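PDB 6PXS: FAD dependent oxidoreductase from Chelativorans sp. BNC1, which acts as an FAD-dependent iminodiacetate oxidase, a flavoprotein of the DadA oxidoreductase family. Local coordinates for residues A[75-80]-A[158-162]; A[214-220]-A[326-331]. One frame throughout, in Å; residues are numbered along the deposited sequence.

Contact 1. Residues A[75-80]-A[158-162]; sequences LRGQGE and SMLRV
Leu75, in the last turn of helix 55-76, turns its CD2 methyl to CG2 of Val162 at 3.8 Å, where a Schellman motif ends that helix against the side of helix 152-164. The two side chains lie at a slant to one another. CG of Leu75 stands anti to its own carbonyl carbon (chi1 -70°), which carries both methyls to the neighbouring helix; the other one, CD1, lies 4.4 Å from CG of Met159. Met159 continues beyond the contact to Ser14 and Tyr17 of helix 10-20, which begins within what is consistent with a Rossmann-type glycine-rich turn.

After Arg76 the chain leaves the helix. Leu75 O accepts from both Gln78 N and Glu80 N, the latter at 3.1 Å, while Gly79 N bonds to Arg76 O. Gly79 closes the motif as its C-prime residue, with a positive phi of 91° that suits glycine. Gln78 runs across Val162 at about a right angle, its CG 3.9 Å from Val162 CG2, with the amide beyond this aliphatic touch.

Glu80 then reaches back to helix 152-164. Its CG passes Val162 CG2 in the opposite direction at 3.9 Å, and the bend at chi2 brings the carboxylate to the edge of the Arg161 guanidinium in a salt bridge whose precise geometry is doubtful in this model. Arg161 is shared across the assembly: its NH2 forms a second salt bridge with Asp256 of the second subunit. Nearer the backbone, CB of Glu80 lies 3.8 Å from CB of Ser158.

Contact 2. Residues A[214-220]-A[326-331]; sequences LGLRHPV and LTIGNG
His218 and Asn330 supply the one clear hydrogen bond between the loop 214-220 and strand 326-330, a strand of the Rossmann-type sheet that leads into the glycine-rich turn beginning at Gly331. Asn330 ND2 donates to His218 NE2 over 3.1 Å with an N-H...N angle of 153°. The amide nitrogen lies close to the imidazole plane, and the two flat groups are turned 23° apart. With chi1 at -159°, CG opposite the backbone N, the Asn330 amide is carried to the loop; ND2 also bonds weakly to Gly204 O, and OD1 takes a weak bond from Gly331 N. The Asn330 side chain is about 4 Å from the bound FAD.

The remaining contacts are van der Waals, several between apolar side chains. Leu214 and Leu326 meet tip to tip, CD1 to CD2 at 3.8 Å; CD1 of Leu216 comes 4.2 Å from CD1 of Ile328. The other branch of Ile328, CG2, lies 3.6 Å from His218 CE1. Leu211 of helix 207-211 touches both His218 and Ile328. Replacing His218 by an alanine would probably leave Asn330 ND2 relying on its weak bond to Gly204 O and open a gap beside Ile328. Val220 CG1 also packs against the Asn330 amide, 3.3 Å from ND2.

Both contacts are largely buried and lie equally far from the chain centre, about 18 Å, yet they share no element and their centres are 29 Å apart. Contact 1 joins two helices, one at its C-terminal end, at a subunit interface; contact 2 lays an irregular loop over a strand of the six-stranded sheet, untouched by any other chain. Their chemistry differs: a charged pair flanks the aliphatic packing of contact 1, whereas in contact 2 an amide-to-imidazole hydrogen bond sits beside leucine and isoleucine methyls. Contact 2 approaches the FAD through Asn330, while in contact 1 the side chain of Met159 is about 11 Å from the FAD.

Contact 1. Residues A[75-80]-A[158-162]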
loop_
_atom_site.group_PDB
_atom_site.type_symbol
_atom_site.label_atom_id
_atom_site.label_comp_id
_atom_site.label_asym_id
_atom_site.label_seq_id
_atom_site.Cartn_x
_atom_site.Cartn_y
_atom_site.Cartn_z
ATOM N N LEU A 75 -22.039 22.273 -8.060
ATOM C CA LEU A 75 -21.380 21.628 -6.930
ATOM C C LEU A 75 -20.629 22.642 -6.075
ATOM O O LEU A 75 -20.593 22.520 -4.845
ATOM C CB LEU A 75 -20.427 20.544 -7.431
ATOM C CG LEU A 75 -21.079 19.296 -8.027
ATOM C CD1 LEU A 75 -20.050 18.476 -8.788
ATOM C CD2 LEU A 75 -21.728 18.458 -6.936
ATOM N N ARG A 76 -20.017 23.646 -6.708
ATOM C CA ARG A 76 -19.290 24.664 -5.955
ATOM C C ARG A 76 -20.198 25.335 -4.934
ATOM O O ARG A 76 -19.827 25.495 -3.765
ATOM C CB ARG A 76 -18.701 25.702 -6.913
ATOM C CG ARG A 76 -17.959 26.849 -6.228
ATOM C CD ARG A 76 -18.035 28.135 -7.041
ATOM N NE ARG A 76 -17.806 29.317 -6.213
ATOM C CZ ARG A 76 -18.735 29.901 -5.458
ATOM N NH1 ARG A 76 -19.970 29.416 -5.416
ATOM N NH2 ARG A 76 -18.429 30.973 -4.739
ATOM N N GLY A 77 -21.398 25.726 -5.354
ATOM C CA GLY A 77 -22.322 26.412 -4.474
ATOM C C GLY A 77 -22.942 25.515 -3.423
ATOM O O GLY A 77 -23.848 25.939 -2.698
ATOM N N GLN A 78 -22.462 24.273 -3.324
ATOM C CA GLN A 78 -22.977 23.306 -2.361
ATOM C C GLN A 78 -21.889 22.811 -1.414
ATOM O O GLN A 78 -22.075 21.792 -0.741
ATOM C CB GLN A 78 -23.618 22.124 -3.090
ATOM C CG GLN A 78 -24.808 21.519 -2.361
ATOM C CD GLN A 78 -26.066 22.353 -2.514
ATOM O OE1 GLN A 78 -26.174 23.174 -3.426
ATOM N NE2 GLN A 78 -27.026 22.144 -1.620
ATOM N N GLY A 79 -20.754 23.508 -1.348
ATOM C CA GLY A 79 -19.662 23.122 -0.484
ATOM C C GLY A 79 -18.641 22.200 -1.116
ATOM O O GLY A 79 -17.626 21.896 -0.475
ATOM N N GLU A 80 -18.874 21.746 -2.345
ATOM C CA GLU A 80 -17.960 20.840 -3.040
ATOM C C GLU A 80 -17.119 21.678 -3.998
ATOM O O GLU A 80 -17.479 21.880 -5.159
ATOM C CB GLU A 80 -18.733 19.749 -3.771
ATOM C CG GLU A 80 -19.714 18.980 -2.894
ATOM C CD GLU A 80 -19.044 18.297 -1.716
ATOM O OE1 GLU A 80 -19.658 18.243 -0.630
ATOM O OE2 GLU A 80 -17.902 17.816 -1.875
ATOM N N SER A 158 -18.302 13.823 -4.839
ATOM C CA SER A 158 -19.023 15.033 -4.461
ATOM C C SER A 158 -20.497 14.938 -4.830
ATOM O O SER A 158 -21.366 15.362 -4.059
ATOM C CB SER A 158 -18.378 16.249 -5.122
ATOM O OG SER A 158 -17.048 16.418 -4.663
ATOM N N MET A 159 -20.799 14.387 -6.007
ATOM C CA MET A 159 -22.194 14.206 -6.398
ATOM C C MET A 159 -22.943 13.366 -5.370
ATOM O O MET A 159 -24.038 13.732 -4.929
ATOM C CB MET A 159 -22.269 13.559 -7.779
ATOM C CG MET A 159 -21.795 14.455 -8.906
ATOM S SD MET A 159 -22.421 13.923 -10.508
ATOM C CE MET A 159 -21.104 14.488 -11.573
ATOM N N LEU A 160 -22.363 12.229 -4.977
ATOM C CA LEU A 160 -22.978 11.413 -3.936
ATOM C C LEU A 160 -23.180 12.216 -2.657
ATOM O O LEU A 160 -24.246 12.149 -2.035
ATOM C CB LEU A 160 -22.119 10.180 -3.661
ATOM C CG LEU A 160 -22.173 9.082 -4.723
ATOM C CD1 LEU A 160 -21.088 8.046 -4.473
ATOM C CD2 LEU A 160 -23.544 8.424 -4.737
ATOM N N ARG A 161 -22.168 12.983 -2.251
ATOM C CA ARG A 161 -22.290 13.784 -1.038
ATOM C C ARG A 161 -23.481 14.730 -1.124
ATOM O O ARG A 161 -24.261 14.853 -0.171
ATOM C CB ARG A 161 -20.994 14.556 -0.791
ATOM C CG ARG A 161 -20.044 13.842 0.157
ATOM C CD ARG A 161 -18.744 14.604 0.364
ATOM N NE ARG A 161 -17.620 13.930 -0.285
ATOM C CZ ARG A 161 -16.908 14.422 -1.297
ATOM N NH1 ARG A 161 -17.169 15.622 -1.799
ATOM N NH2 ARG A 161 -15.914 13.707 -1.803
ATOM N N VAL A 162 -23.641 15.409 -2.261
ATOM C CA VAL A 162 -24.785 16.300 -2.430
ATOM C C VAL A 162 -26.083 15.502 -2.448
ATOM O O VAL A 162 -27.117 15.958 -1.944
ATOM C CB VAL A 162 -24.627 17.142 -3.708
ATOM C CG1 VAL A 162 -25.884 17.962 -3.956
ATOM C CG2 VAL A 162 -23.408 18.043 -3.606
#

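Contact 2. Residues A[214-220]-A[326-331]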
loop_
_atom_site.group_PDB
_atom_site.type_symbol
_atom_site.label_atom_id
_atom_site.label_comp_id
_atom_site.label_asym_id
_atom_site.label_seq_id
_atom_site.Cartn_x
_atom_site.Cartn_y
_atom_site.Cartn_z
ATOM N N LEU A 214 -32.163 -11.933 -15.884
ATOM C CA LEU A 214 -33.472 -11.570 -16.404
ATOM C C LEU A 214 -33.637 -11.945 -17.872
ATOM O O LEU A 214 -34.538 -11.428 -18.540
ATOM C CB LEU A 214 -33.708 -10.071 -16.215
ATOM C CG LEU A 214 -33.387 -9.519 -14.823
ATOM C CD1 LEU A 214 -33.678 -8.029 -14.759
ATOM C CD2 LEU A 214 -34.165 -10.261 -13.749
ATOM N N GLY A 215 -32.787 -12.831 -18.387
ATOM C CA GLY A 215 -32.851 -13.214 -19.781
ATOM C C GLY A 215 -32.285 -12.199 -20.747
ATOM O O GLY A 215 -32.434 -12.375 -21.961
ATOM N N LEU A 216 -31.644 -11.145 -20.251
ATOM C CA LEU A 216 -31.075 -10.124 -21.115
ATOM C C LEU A 216 -29.697 -10.548 -21.614
ATOM O O LEU A 216 -29.016 -11.383 -21.013
ATOM C CB LEU A 216 -30.968 -8.790 -20.373
ATOM C CG LEU A 216 -32.276 -8.204 -19.841
ATOM C CD1 LEU A 216 -31.995 -7.031 -18.917
ATOM C CD2 LEU A 216 -33.177 -7.776 -20.986
ATOM N N ARG A 217 -29.294 -9.958 -22.737
ATOM C CA ARG A 217 -27.964 -10.145 -23.311
ATOM C C ARG A 217 -27.305 -8.769 -23.353
ATOM O O ARG A 217 -27.364 -8.069 -24.367
ATOM C CB ARG A 217 -28.042 -10.784 -24.699
ATOM N N HIS A 218 -26.675 -8.390 -22.244
ATOM C CA HIS A 218 -26.031 -7.091 -22.088
ATOM C C HIS A 218 -24.629 -7.134 -22.688
ATOM O O HIS A 218 -23.730 -7.755 -22.105
ATOM C CB HIS A 218 -25.977 -6.716 -20.605
ATOM C CG HIS A 218 -25.725 -5.264 -20.351
ATOM N ND1 HIS A 218 -26.508 -4.267 -20.891
ATOM C CD2 HIS A 218 -24.788 -4.640 -19.598
ATOM C CE1 HIS A 218 -26.059 -3.091 -20.489
ATOM N NE2 HIS A 218 -25.016 -3.290 -19.703
ATOM N N PRO A 219 -24.390 -6.495 -23.844
ATOM C CA PRO A 219 -23.077 -6.605 -24.506
ATOM C C PRO A 219 -22.069 -5.576 -23.996
ATOM O O PRO A 219 -21.568 -4.733 -24.747
ATOM C CB PRO A 219 -23.440 -6.383 -25.978
ATOM C CG PRO A 219 -24.557 -5.394 -25.920
ATOM C CD PRO A 219 -25.326 -5.679 -24.641
ATOM N N VAL A 220 -21.764 -5.642 -22.702
ATOM C CA VAL A 220 -20.776 -4.769 -22.075
ATOM C C VAL A 220 -19.846 -5.646 -21.248
ATOM O O VAL A 220 -20.273 -6.253 -20.257
ATOM C CB VAL A 220 -21.422 -3.684 -21.203
ATOM C CG1 VAL A 220 -20.349 -2.799 -20.577
ATOM C CG2 VAL A 220 -22.392 -2.853 -22.027
ATOM N N LEU A 326 -37.427 -0.997 -14.703
ATOM C CA LEU A 326 -36.002 -1.237 -14.874
ATOM C C LEU A 326 -35.432 -0.229 -15.858
ATOM O O LEU A 326 -36.037 0.054 -16.895
ATOM C CB LEU A 326 -35.727 -2.663 -15.371
ATOM C CG LEU A 326 -34.256 -3.024 -15.601
ATOM C CD1 LEU A 326 -33.447 -2.827 -14.329
ATOM C CD2 LEU A 326 -34.124 -4.455 -16.102
ATOM N N THR A 327 -34.262 0.307 -15.522
ATOM C CA THR A 327 -33.559 1.262 -16.365
ATOM C C THR A 327 -32.071 0.956 -16.294
ATOM O O THR A 327 -31.535 0.700 -15.213
ATOM C CB THR A 327 -33.831 2.706 -15.920
ATOM O OG1 THR A 327 -35.245 2.931 -15.864
ATOM C CG2 THR A 327 -33.202 3.697 -16.885
ATOM N N ILE A 328 -31.408 0.977 -17.447
ATOM C CA ILE A 328 -30.011 0.578 -17.555
ATOM C C ILE A 328 -29.196 1.748 -18.082
ATOM O O ILE A 328 -29.611 2.434 -19.023
ATOM C CB ILE A 328 -29.840 -0.654 -18.468
ATOM C CG1 ILE A 328 -30.635 -1.835 -17.911
ATOM C CG2 ILE A 328 -28.365 -1.023 -18.607
ATOM C CD1 ILE A 328 -30.583 -3.071 -18.783
ATOM N N GLY A 329 -28.039 1.971 -17.466
ATOM C CA GLY A 329 -27.050 2.887 -17.990
ATOM C C GLY A 329 -25.670 2.266 -17.932
ATOM O O GLY A 329 -25.172 1.957 -16.845
ATOM N N ASN A 330 -25.044 2.072 -19.084
ATOM C CA ASN A 330 -23.752 1.398 -19.150
ATOM C C ASN A 330 -23.183 1.605 -20.549
ATOM O O ASN A 330 -23.827 2.195 -21.422
ATOM C CB ASN A 330 -23.889 -0.088 -18.806
ATOM C CG ASN A 330 -22.582 -0.706 -18.368
ATOM O OD1 ASN A 330 -21.595 -0.002 -18.153
ATOM N ND2 ASN A 330 -22.567 -2.026 -18.223
ATOM N N GLY A 331 -21.966 1.113 -20.754
ATOM C CA GLY A 331 -21.303 1.246 -22.034
ATOM C C GLY A 331 -20.525 2.527 -22.210
ATOM O O GLY A 331 -20.265 2.925 -23.351
#